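Potential RNA-dependent RNA polymerase (Human picobirnavirus, PDB 5I62) copies RNA from an RNA template and probably serves in both transcription and genome replication of a small double-stranded RNA virus. Local coordinates at residues I450-K455 with N523-Q528; F482-A487 with A529-R534. All coordinates share one frame; numbering follows the deposited sequence.

Contact 1: I450-K455 with N523-Q528; sequences IIENVK and NWWVVQ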
ATOM      1  N   ILE A 450       0.274 -10.232  12.387  1.00 22.51           N
ATOM      2  CA  ILE A 450      -1.121 -10.292  11.957  1.00 20.17           C
ATOM      3  C   ILE A 450      -2.045 -10.049  13.140  1.00 18.68           C
ATOM      4  O   ILE A 450      -2.954  -9.214  13.077  1.00 22.14           O
ATOM      5  CB  ILE A 450      -1.431 -11.644  11.284  1.00 22.63           C
ATOM      6  CG1 ILE A 450      -0.670 -11.779   9.960  1.00 23.73           C
ATOM      7  CG2 ILE A 450      -2.941 -11.800  11.074  1.00 21.72           C
ATOM      8  CD1 ILE A 450      -0.577 -13.223   9.452  1.00 22.18           C
ATOM      9  N   ILE A 451      -1.824 -10.782  14.234  1.00 17.75           N
ATOM     10  CA  ILE A 451      -2.731 -10.719  15.378  1.00 17.89           C
ATOM     11  C   ILE A 451      -2.715  -9.330  16.003  1.00 20.69           C
ATOM     12  O   ILE A 451      -3.744  -8.845  16.486  1.00 20.76           O
ATOM     13  CB  ILE A 451      -2.381 -11.817  16.406  1.00 20.96           C
ATOM     14  CG1 ILE A 451      -2.708 -13.198  15.835  1.00 18.99           C
ATOM     15  CG2 ILE A 451      -3.116 -11.585  17.743  1.00 22.32           C
ATOM     16  CD1 ILE A 451      -1.991 -14.381  16.531  1.00 18.38           C
ATOM     17  N   GLU A 452      -1.563  -8.650  15.970  1.00 20.77           N
ATOM     18  CA  GLU A 452      -1.470  -7.323  16.576  1.00 23.03           C
ATOM     19  C   GLU A 452      -2.528  -6.372  16.016  1.00 23.05           C
ATOM     20  O   GLU A 452      -2.982  -5.463  16.718  1.00 24.47           O
ATOM     21  CB  GLU A 452      -0.057  -6.757  16.384  1.00 25.14           C
ATOM     22  CG  GLU A 452       0.214  -5.364  17.010  1.00 26.78           C
ATOM     23  CD  GLU A 452      -0.092  -5.275  18.511  1.00 30.54           C
ATOM     24  OE1 GLU A 452      -0.374  -6.316  19.148  1.00 29.51           O
ATOM     25  OE2 GLU A 452      -0.034  -4.145  19.062  1.00 29.84           O
ATOM     26  N   ASN A 453      -2.966  -6.601  14.776  1.00 19.94           N
ATOM     27  CA  ASN A 453      -3.966  -5.742  14.152  1.00 22.15           C
ATOM     28  C   ASN A 453      -5.286  -5.714  14.916  1.00 19.47           C
ATOM     29  O   ASN A 453      -5.985  -4.697  14.883  1.00 20.30           O
ATOM     30  CB  ASN A 453      -4.203  -6.189  12.715  1.00 19.30           C
ATOM     31  CG  ASN A 453      -3.016  -5.934  11.836  1.00 25.26           C
ATOM     32  OD1 ASN A 453      -2.509  -4.815  11.785  1.00 30.29           O
ATOM     33  ND2 ASN A 453      -2.549  -6.966  11.155  1.00 28.39           N
ATOM     34  N   VAL A 454      -5.652  -6.799  15.607  1.00 19.01           N
ATOM     35  CA  VAL A 454      -6.968  -6.864  16.246  1.00 18.06           C
ATOM     36  C   VAL A 454      -6.916  -6.356  17.685  1.00 18.70           C
ATOM     37  O   VAL A 454      -7.802  -6.651  18.489  1.00 19.11           O
ATOM     38  CB  VAL A 454      -7.558  -8.286  16.177  1.00 21.00           C
ATOM     39  CG1 VAL A 454      -7.513  -8.817  14.742  1.00 20.24           C
ATOM     40  CG2 VAL A 454      -6.803  -9.240  17.122  1.00 21.27           C
ATOM     41  N   LYS A 455      -5.914  -5.538  17.999  1.00 20.23           N
ATOM     42  CA  LYS A 455      -5.679  -5.078  19.370  1.00 22.39           C
ATOM     43  C   LYS A 455      -6.813  -4.233  19.957  1.00 25.78           C
ATOM     44  O   LYS A 455      -6.780  -3.956  21.160  1.00 22.47           O
ATOM     45  CB  LYS A 455      -4.391  -4.273  19.434  1.00 21.85           C
ATOM     46  CG  LYS A 455      -4.522  -2.937  18.705  1.00 25.06           C
ATOM     47  CD  LYS A 455      -3.175  -2.364  18.316  1.00 29.12           C
ATOM     48  CE  LYS A 455      -2.758  -1.261  19.261  1.00 37.04           C
ATOM     49  NZ  LYS A 455      -1.387  -0.776  18.959  1.00 40.26           N
ATOM     50  N   ASN A 523       6.572  -3.351  22.340  1.00 37.47           N
ATOM     51  CA  ASN A 523       5.431  -2.606  22.853  1.00 32.70           C
ATOM     52  C   ASN A 523       4.088  -3.103  22.324  1.00 35.72           C
ATOM     53  O   ASN A 523       3.052  -2.524  22.675  1.00 33.86           O
ATOM     54  CB  ASN A 523       5.584  -1.116  22.522  1.00 39.80           C
ATOM     55  CG  ASN A 523       4.720  -0.228  23.408  1.00 38.00           C
ATOM     56  OD1 ASN A 523       4.750  -0.351  24.638  1.00 34.67           O
ATOM     57  ND2 ASN A 523       3.943   0.668  22.786  1.00 39.50           N
ATOM     58  N   TRP A 524       4.063  -4.150  21.501  1.00 31.69           N
ATOM     59  CA  TRP A 524       2.792  -4.596  20.934  1.00 32.57           C
ATOM     60  C   TRP A 524       1.867  -5.150  22.014  1.00 29.12           C
ATOM     61  O   TRP A 524       2.313  -5.794  22.971  1.00 28.54           O
ATOM     62  CB  TRP A 524       3.017  -5.661  19.854  1.00 29.34           C
ATOM     63  CG  TRP A 524       3.612  -5.159  18.576  1.00 32.99           C
ATOM     64  CD1 TRP A 524       3.964  -3.873  18.277  1.00 36.43           C
ATOM     65  CD2 TRP A 524       3.917  -5.939  17.414  1.00 33.61           C
ATOM     66  NE1 TRP A 524       4.473  -3.807  17.002  1.00 37.14           N
ATOM     67  CE2 TRP A 524       4.455  -5.062  16.451  1.00 36.61           C
ATOM     68  CE3 TRP A 524       3.788  -7.295  17.096  1.00 29.85           C
ATOM     69  CZ2 TRP A 524       4.865  -5.495  15.197  1.00 36.35           C
ATOM     70  CZ3 TRP A 524       4.195  -7.724  15.853  1.00 30.32           C
ATOM     71  CH2 TRP A 524       4.729  -6.826  14.916  1.00 32.29           C
ATOM     72  N   TRP A 525       0.565  -4.906  21.838  1.00 25.92           N
ATOM     73  CA  TRP A 525      -0.440  -5.475  22.729  1.00 27.06           C
ATOM     74  C   TRP A 525      -0.342  -6.997  22.801  1.00 30.39           C
ATOM     75  O   TRP A 525      -0.448  -7.589  23.884  1.00 28.47           O
ATOM     76  CB  TRP A 525      -1.846  -5.071  22.274  1.00 24.91           C
ATOM     77  CG  TRP A 525      -2.876  -6.018  22.799  1.00 29.82           C
ATOM     78  CD1 TRP A 525      -3.399  -6.042  24.058  1.00 29.15           C
ATOM     79  CD2 TRP A 525      -3.468  -7.129  22.099  1.00 29.73           C
ATOM     80  NE1 TRP A 525      -4.292  -7.083  24.182  1.00 27.00           N
ATOM     81  CE2 TRP A 525      -4.351  -7.766  22.997  1.00 27.57           C
ATOM     82  CE3 TRP A 525      -3.341  -7.638  20.800  1.00 25.01           C
ATOM     83  CZ2 TRP A 525      -5.102  -8.882  22.642  1.00 30.01           C
ATOM     84  CZ3 TRP A 525      -4.088  -8.751  20.450  1.00 24.82           C
ATOM     85  CH2 TRP A 525      -4.958  -9.358  21.366  1.00 28.34           C
ATOM     86  N   VAL A 526      -0.171  -7.657  21.648  1.00 27.45           N
ATOM     87  CA  VAL A 526      -0.205  -9.116  21.636  1.00 25.67           C
ATOM     88  C   VAL A 526       0.964  -9.681  22.436  1.00 24.26           C
ATOM     89  O   VAL A 526       0.837 -10.728  23.084  1.00 27.58           O
ATOM     90  CB  VAL A 526      -0.219  -9.658  20.186  1.00 23.87           C
ATOM     91  CG1 VAL A 526       1.064  -9.276  19.445  1.00 22.80           C
ATOM     92  CG2 VAL A 526      -0.392 -11.185  20.176  1.00 22.24           C
ATOM     93  N   VAL A 527       2.108  -8.994  22.414  1.00 27.14           N
ATOM     94  CA  VAL A 527       3.250  -9.413  23.222  1.00 26.73           C
ATOM     95  C   VAL A 527       2.922  -9.282  24.704  1.00 28.07           C
ATOM     96  O   VAL A 527       3.189 -10.191  25.502  1.00 25.94           O
ATOM     97  CB  VAL A 527       4.500  -8.597  22.841  1.00 28.72           C
ATOM     98  CG1 VAL A 527       5.657  -8.924  23.773  1.00 30.70           C
ATOM     99  CG2 VAL A 527       4.898  -8.867  21.383  1.00 28.93           C
ATOM    100  N   GLN A 528       2.318  -8.153  25.090  1.00 28.82           N
ATOM    101  CA  GLN A 528       1.898  -7.975  26.475  1.00 28.14           C
ATOM    102  C   GLN A 528       0.850  -9.008  26.869  1.00 26.91           C
ATOM    103  O   GLN A 528       0.885  -9.550  27.983  1.00 27.62           O
ATOM    104  CB  GLN A 528       1.359  -6.562  26.686  1.00 29.68           C
ATOM    105  CG  GLN A 528       0.920  -6.295  28.124  1.00 38.31           C
ATOM    106  CD  GLN A 528       0.034  -5.066  28.262  1.00 38.17           C
ATOM    107  OE1 GLN A 528      -0.321  -4.423  27.275  1.00 39.26           O
ATOM    108  NE2 GLN A 528      -0.314  -4.727  29.506  1.00 40.87           N
TER
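E452 sends CG anti to its own backbone N (chi1 -178°) and then bends at chi2 (55°), which lays its carboxylate against the first backbone amides of helix 525-532; W525, its indole likewise anti to N, swings the ring under K455. The carboxylate grips two successive N-H groups, one with each oxygen: OE1 of E452 accepts from V526 N at 2.8 Å and OE2 of E452 from W525 N at 2.9 Å. Both donors arrive on the syn side, somewhat out of the carboxylate plane, and the V526 bond is the straighter at 160°. This fork fixes the rotation of the buried acid, whose charge probably interacts favourably with the helix dipole. W524 lies against the stem: CG of E452 sits over one face of the indole, 4.0 Å from the centroid of its five-membered ring, and the carboxylate lies nearly parallel to that ring. On the other ring, K455 CA rests off-centre above W525, 4.2 Å from the centroid of the six-membered ring, while OE1 of E452 lies at the ring's edge. I451 adds apolar contact, its CG2 touching V526 CG2 at 3.7 Å and lying near W525 CZ3. K455 NZ makes a long salt bridge to E452 OE2 and also pairs with E238. A carboxylate distant in sequence, at the C-terminal end of helix 441-451, thus accepts the first two N-H groups of helix 525-532, with W524 at the N-cap position, in a bundle with helix 460-469 that is probably part of the polymerase thumb.

Contact 2: F482-A487 with A529-R534; sequences FLDNIA and ALKSRR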
ATOM      1  N   PHE A 482      11.992 -16.387  23.726  1.00 38.54           N
ATOM      2  CA  PHE A 482      11.551 -15.655  22.540  1.00 36.70           C
ATOM      3  C   PHE A 482      10.858 -14.346  22.908  1.00 38.50           C
ATOM      4  O   PHE A 482      11.253 -13.269  22.446  1.00 36.03           O
ATOM      5  CB  PHE A 482      10.632 -16.539  21.706  1.00 34.49           C
ATOM      6  CG  PHE A 482      10.114 -15.874  20.474  1.00 34.50           C
ATOM      7  CD1 PHE A 482      10.939 -15.678  19.382  1.00 37.40           C
ATOM      8  CD2 PHE A 482       8.802 -15.447  20.408  1.00 32.87           C
ATOM      9  CE1 PHE A 482      10.464 -15.064  18.239  1.00 35.51           C
ATOM     10  CE2 PHE A 482       8.316 -14.842  19.262  1.00 36.45           C
ATOM     11  CZ  PHE A 482       9.152 -14.646  18.178  1.00 32.30           C
ATOM     12  N   LEU A 483       9.816 -14.422  23.735  1.00 35.54           N
ATOM     13  CA  LEU A 483       9.054 -13.222  24.074  1.00 37.42           C
ATOM     14  C   LEU A 483       9.920 -12.206  24.818  1.00 43.82           C
ATOM     15  O   LEU A 483       9.786 -10.992  24.613  1.00 38.88           O
ATOM     16  CB  LEU A 483       7.827 -13.600  24.900  1.00 39.42           C
ATOM     17  CG  LEU A 483       6.690 -14.275  24.121  1.00 38.00           C
ATOM     18  CD1 LEU A 483       5.522 -14.584  25.039  1.00 33.93           C
ATOM     19  CD2 LEU A 483       6.242 -13.397  22.951  1.00 32.29           C
ATOM     20  N   ASP A 484      10.821 -12.688  25.679  1.00 44.94           N
ATOM     21  CA  ASP A 484      11.690 -11.810  26.456  1.00 48.21           C
ATOM     22  C   ASP A 484      12.738 -11.106  25.607  1.00 46.52           C
ATOM     23  O   ASP A 484      13.318 -10.117  26.064  1.00 54.12           O
ATOM     24  CB  ASP A 484      12.389 -12.602  27.559  1.00 45.37           C
ATOM     25  CG  ASP A 484      11.485 -12.868  28.746  1.00 47.05           C
ATOM     26  OD1 ASP A 484      10.494 -12.126  28.905  1.00 45.82           O
ATOM     27  OD2 ASP A 484      11.758 -13.818  29.516  1.00 54.37           O
ATOM     28  N   ASN A 485      13.019 -11.600  24.399  1.00 47.50           N
ATOM     29  CA  ASN A 485      14.042 -11.011  23.544  1.00 44.19           C
ATOM     30  C   ASN A 485      13.463 -10.622  22.189  1.00 44.37           C
ATOM     31  O   ASN A 485      14.158 -10.679  21.171  1.00 41.64           O
ATOM     32  CB  ASN A 485      15.225 -11.968  23.367  1.00 45.38           C
ATOM     33  CG  ASN A 485      15.650 -12.642  24.673  1.00 54.11           C
ATOM     34  OD1 ASN A 485      15.620 -13.869  24.796  1.00 55.25           O
ATOM     35  ND2 ASN A 485      16.046 -11.836  25.656  1.00 56.22           N
ATOM     36  N   ILE A 486      12.196 -10.196  22.169  1.00 41.63           N
ATOM     37  CA  ILE A 486      11.437 -10.210  20.921  1.00 42.04           C
ATOM     38  C   ILE A 486      11.930  -9.140  19.954  1.00 47.13           C
ATOM     39  O   ILE A 486      11.984  -9.370  18.739  1.00 45.40           O
ATOM     40  CB  ILE A 486       9.924 -10.092  21.192  1.00 40.92           C
ATOM     41  CG1 ILE A 486       9.160 -10.204  19.879  1.00 43.73           C
ATOM     42  CG2 ILE A 486       9.568  -8.794  21.881  1.00 38.60           C
ATOM     43  CD1 ILE A 486       8.729 -11.590  19.542  1.00 36.15           C
ATOM     44  N   ALA A 487      12.295  -7.959  20.460  1.00 47.10           N
ATOM     45  CA  ALA A 487      12.909  -6.963  19.585  1.00 48.35           C
ATOM     46  C   ALA A 487      14.150  -7.539  18.906  1.00 50.21           C
ATOM     47  O   ALA A 487      14.349  -7.368  17.697  1.00 51.52           O
ATOM     48  CB  ALA A 487      13.244  -5.696  20.374  1.00 49.03           C
ATOM     49  N   ALA A 529      -0.093  -9.297  25.970  1.00 25.18           N
ATOM     50  CA  ALA A 529      -1.141 -10.260  26.293  1.00 25.20           C
ATOM     51  C   ALA A 529      -0.574 -11.669  26.461  1.00 27.42           C
ATOM     52  O   ALA A 529      -0.985 -12.412  27.362  1.00 30.63           O
ATOM     53  CB  ALA A 529      -2.225 -10.230  25.216  1.00 25.09           C
ATOM     54  N   LEU A 530       0.368 -12.061  25.604  1.00 26.94           N
ATOM     55  CA  LEU A 530       0.981 -13.380  25.739  1.00 24.46           C
ATOM     56  C   LEU A 530       1.781 -13.489  27.041  1.00 30.29           C
ATOM     57  O   LEU A 530       1.631 -14.457  27.795  1.00 31.64           O
ATOM     58  CB  LEU A 530       1.864 -13.663  24.530  1.00 23.13           C
ATOM     59  CG  LEU A 530       1.081 -13.920  23.246  1.00 23.84           C
ATOM     60  CD1 LEU A 530       2.020 -13.856  22.054  1.00 22.79           C
ATOM     61  CD2 LEU A 530       0.375 -15.274  23.323  1.00 21.79           C
ATOM     62  N   LYS A 531       2.648 -12.504  27.310  1.00 33.34           N
ATOM     63  CA  LYS A 531       3.421 -12.492  28.553  1.00 34.82           C
ATOM     64  C   LYS A 531       2.526 -12.550  29.784  1.00 36.83           C
ATOM     65  O   LYS A 531       2.923 -13.105  30.815  1.00 40.72           O
ATOM     66  CB  LYS A 531       4.290 -11.242  28.627  1.00 33.68           C
ATOM     67  CG  LYS A 531       5.501 -11.234  27.723  1.00 37.04           C
ATOM     68  CD  LYS A 531       6.260  -9.932  27.912  1.00 37.61           C
ATOM     69  CE  LYS A 531       7.564  -9.930  27.155  1.00 38.17           C
ATOM     70  NZ  LYS A 531       8.210  -8.599  27.262  1.00 45.27           N
ATOM     71  N   SER A 532       1.331 -11.965  29.716  1.00 33.24           N
ATOM     72  CA  SER A 532       0.426 -12.050  30.852  1.00 35.05           C
ATOM     73  C   SER A 532      -0.142 -13.453  31.032  1.00 40.87           C
ATOM     74  O   SER A 532      -0.660 -13.768  32.105  1.00 43.90           O
ATOM     75  CB  SER A 532      -0.708 -11.043  30.696  1.00 35.79           C
ATOM     76  OG  SER A 532      -1.812 -11.640  30.044  1.00 40.30           O
ATOM     77  N   ARG A 533      -0.061 -14.296  30.007  1.00 38.60           N
ATOM     78  CA  ARG A 533      -0.526 -15.672  30.082  1.00 40.18           C
ATOM     79  C   ARG A 533       0.560 -16.628  30.570  1.00 41.39           C
ATOM     80  O   ARG A 533       0.354 -17.846  30.537  1.00 43.42           O
ATOM     81  CB  ARG A 533      -1.057 -16.122  28.718  1.00 32.02           C
ATOM     82  CG  ARG A 533      -2.500 -15.697  28.442  1.00 35.89           C
ATOM     83  CD  ARG A 533      -2.746 -15.546  26.947  1.00 32.25           C
ATOM     84  NE  ARG A 533      -4.140 -15.258  26.628  1.00 31.81           N
ATOM     85  CZ  ARG A 533      -4.703 -14.053  26.728  1.00 35.53           C
ATOM     86  NH1 ARG A 533      -3.990 -13.014  27.151  1.00 29.92           N
ATOM     87  NH2 ARG A 533      -5.981 -13.885  26.399  1.00 35.13           N
ATOM     88  N   ARG A 534       1.706 -16.102  30.999  1.00 42.89           N
ATOM     89  CA  ARG A 534       2.783 -16.913  31.570  1.00 43.14           C
ATOM     90  C   ARG A 534       2.598 -17.107  33.071  1.00 48.51           C
ATOM     91  O   ARG A 534       1.620 -17.705  33.512  1.00 53.25           O
ATOM     92  CB  ARG A 534       4.144 -16.271  31.305  1.00 42.54           C
ATOM     93  CG  ARG A 534       4.570 -16.338  29.863  1.00 41.28           C
ATOM     94  CD  ARG A 534       5.981 -15.843  29.656  1.00 40.18           C
ATOM     95  NE  ARG A 534       6.194 -14.483  30.137  1.00 39.75           N
ATOM     96  CZ  ARG A 534       7.250 -13.744  29.811  1.00 44.50           C
ATOM     97  NH1 ARG A 534       8.178 -14.231  28.993  1.00 44.41           N
ATOM     98  NH2 ARG A 534       7.378 -12.514  30.288  1.00 46.07           N
TER
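L483 and D484, on a short 3-10 segment, pack against the C-terminal end of helix 525-532 and the chain terminus, in the C-terminal helical part of the polymerase, probably its thumb. The apolar part rests on L483: its CD1 touches CB of L530 at 3.8 Å, the two side chains crossing at about a right angle, and L475, L477 and L448 also pack on L530. Among the charged groups, R534 forms a salt bridge with D484, its NH1 donating to OD1 of D484 at 3.1 Å. The oxygen lies in the guanidinium plane, yet the donor stands well above the carboxylate plane; the two planes are 60° apart, and NH2 of R534 adds only a weak bond to the same OD1. A bend at chi3 (-57°) turns the R534 guanidinium over K531, whose CG lies against one of its faces. K531 itself runs extended beyond CG toward the 3-10 segment, which leaves its ammonium near D484 but beyond a salt bridge. Within the helix end, R533 NH1 and S532 OG reach A529 O from opposite faces of its carbonyl plane, and R533 also pairs with D465 and E461. Closest to the backbone of 482-487 is the K531 methylene CE, 3.5 Å from L483 O.

How the contacts relate
Both contacts use helix 525-532, contact 1 at its N-terminal end and contact 2 at its C-terminal end, and their centres lie about 11 Å apart. Residues 523-528 run directly into 529-534, whereas the partners come from different places: segment 450-455, at the C-terminal end of helix 441-451, for contact 1, and the 3-10 segment before helix 486-491 for contact 2. Helix 460-469 ties the two together, with L464 touching V526 in one and A529 and R533 in the other. The character changes along the helix, from a buried acid binding backbone amides to a more exposed salt bridge. The centres lie about 21 and 29 Å from the chain centre, on the same side of it.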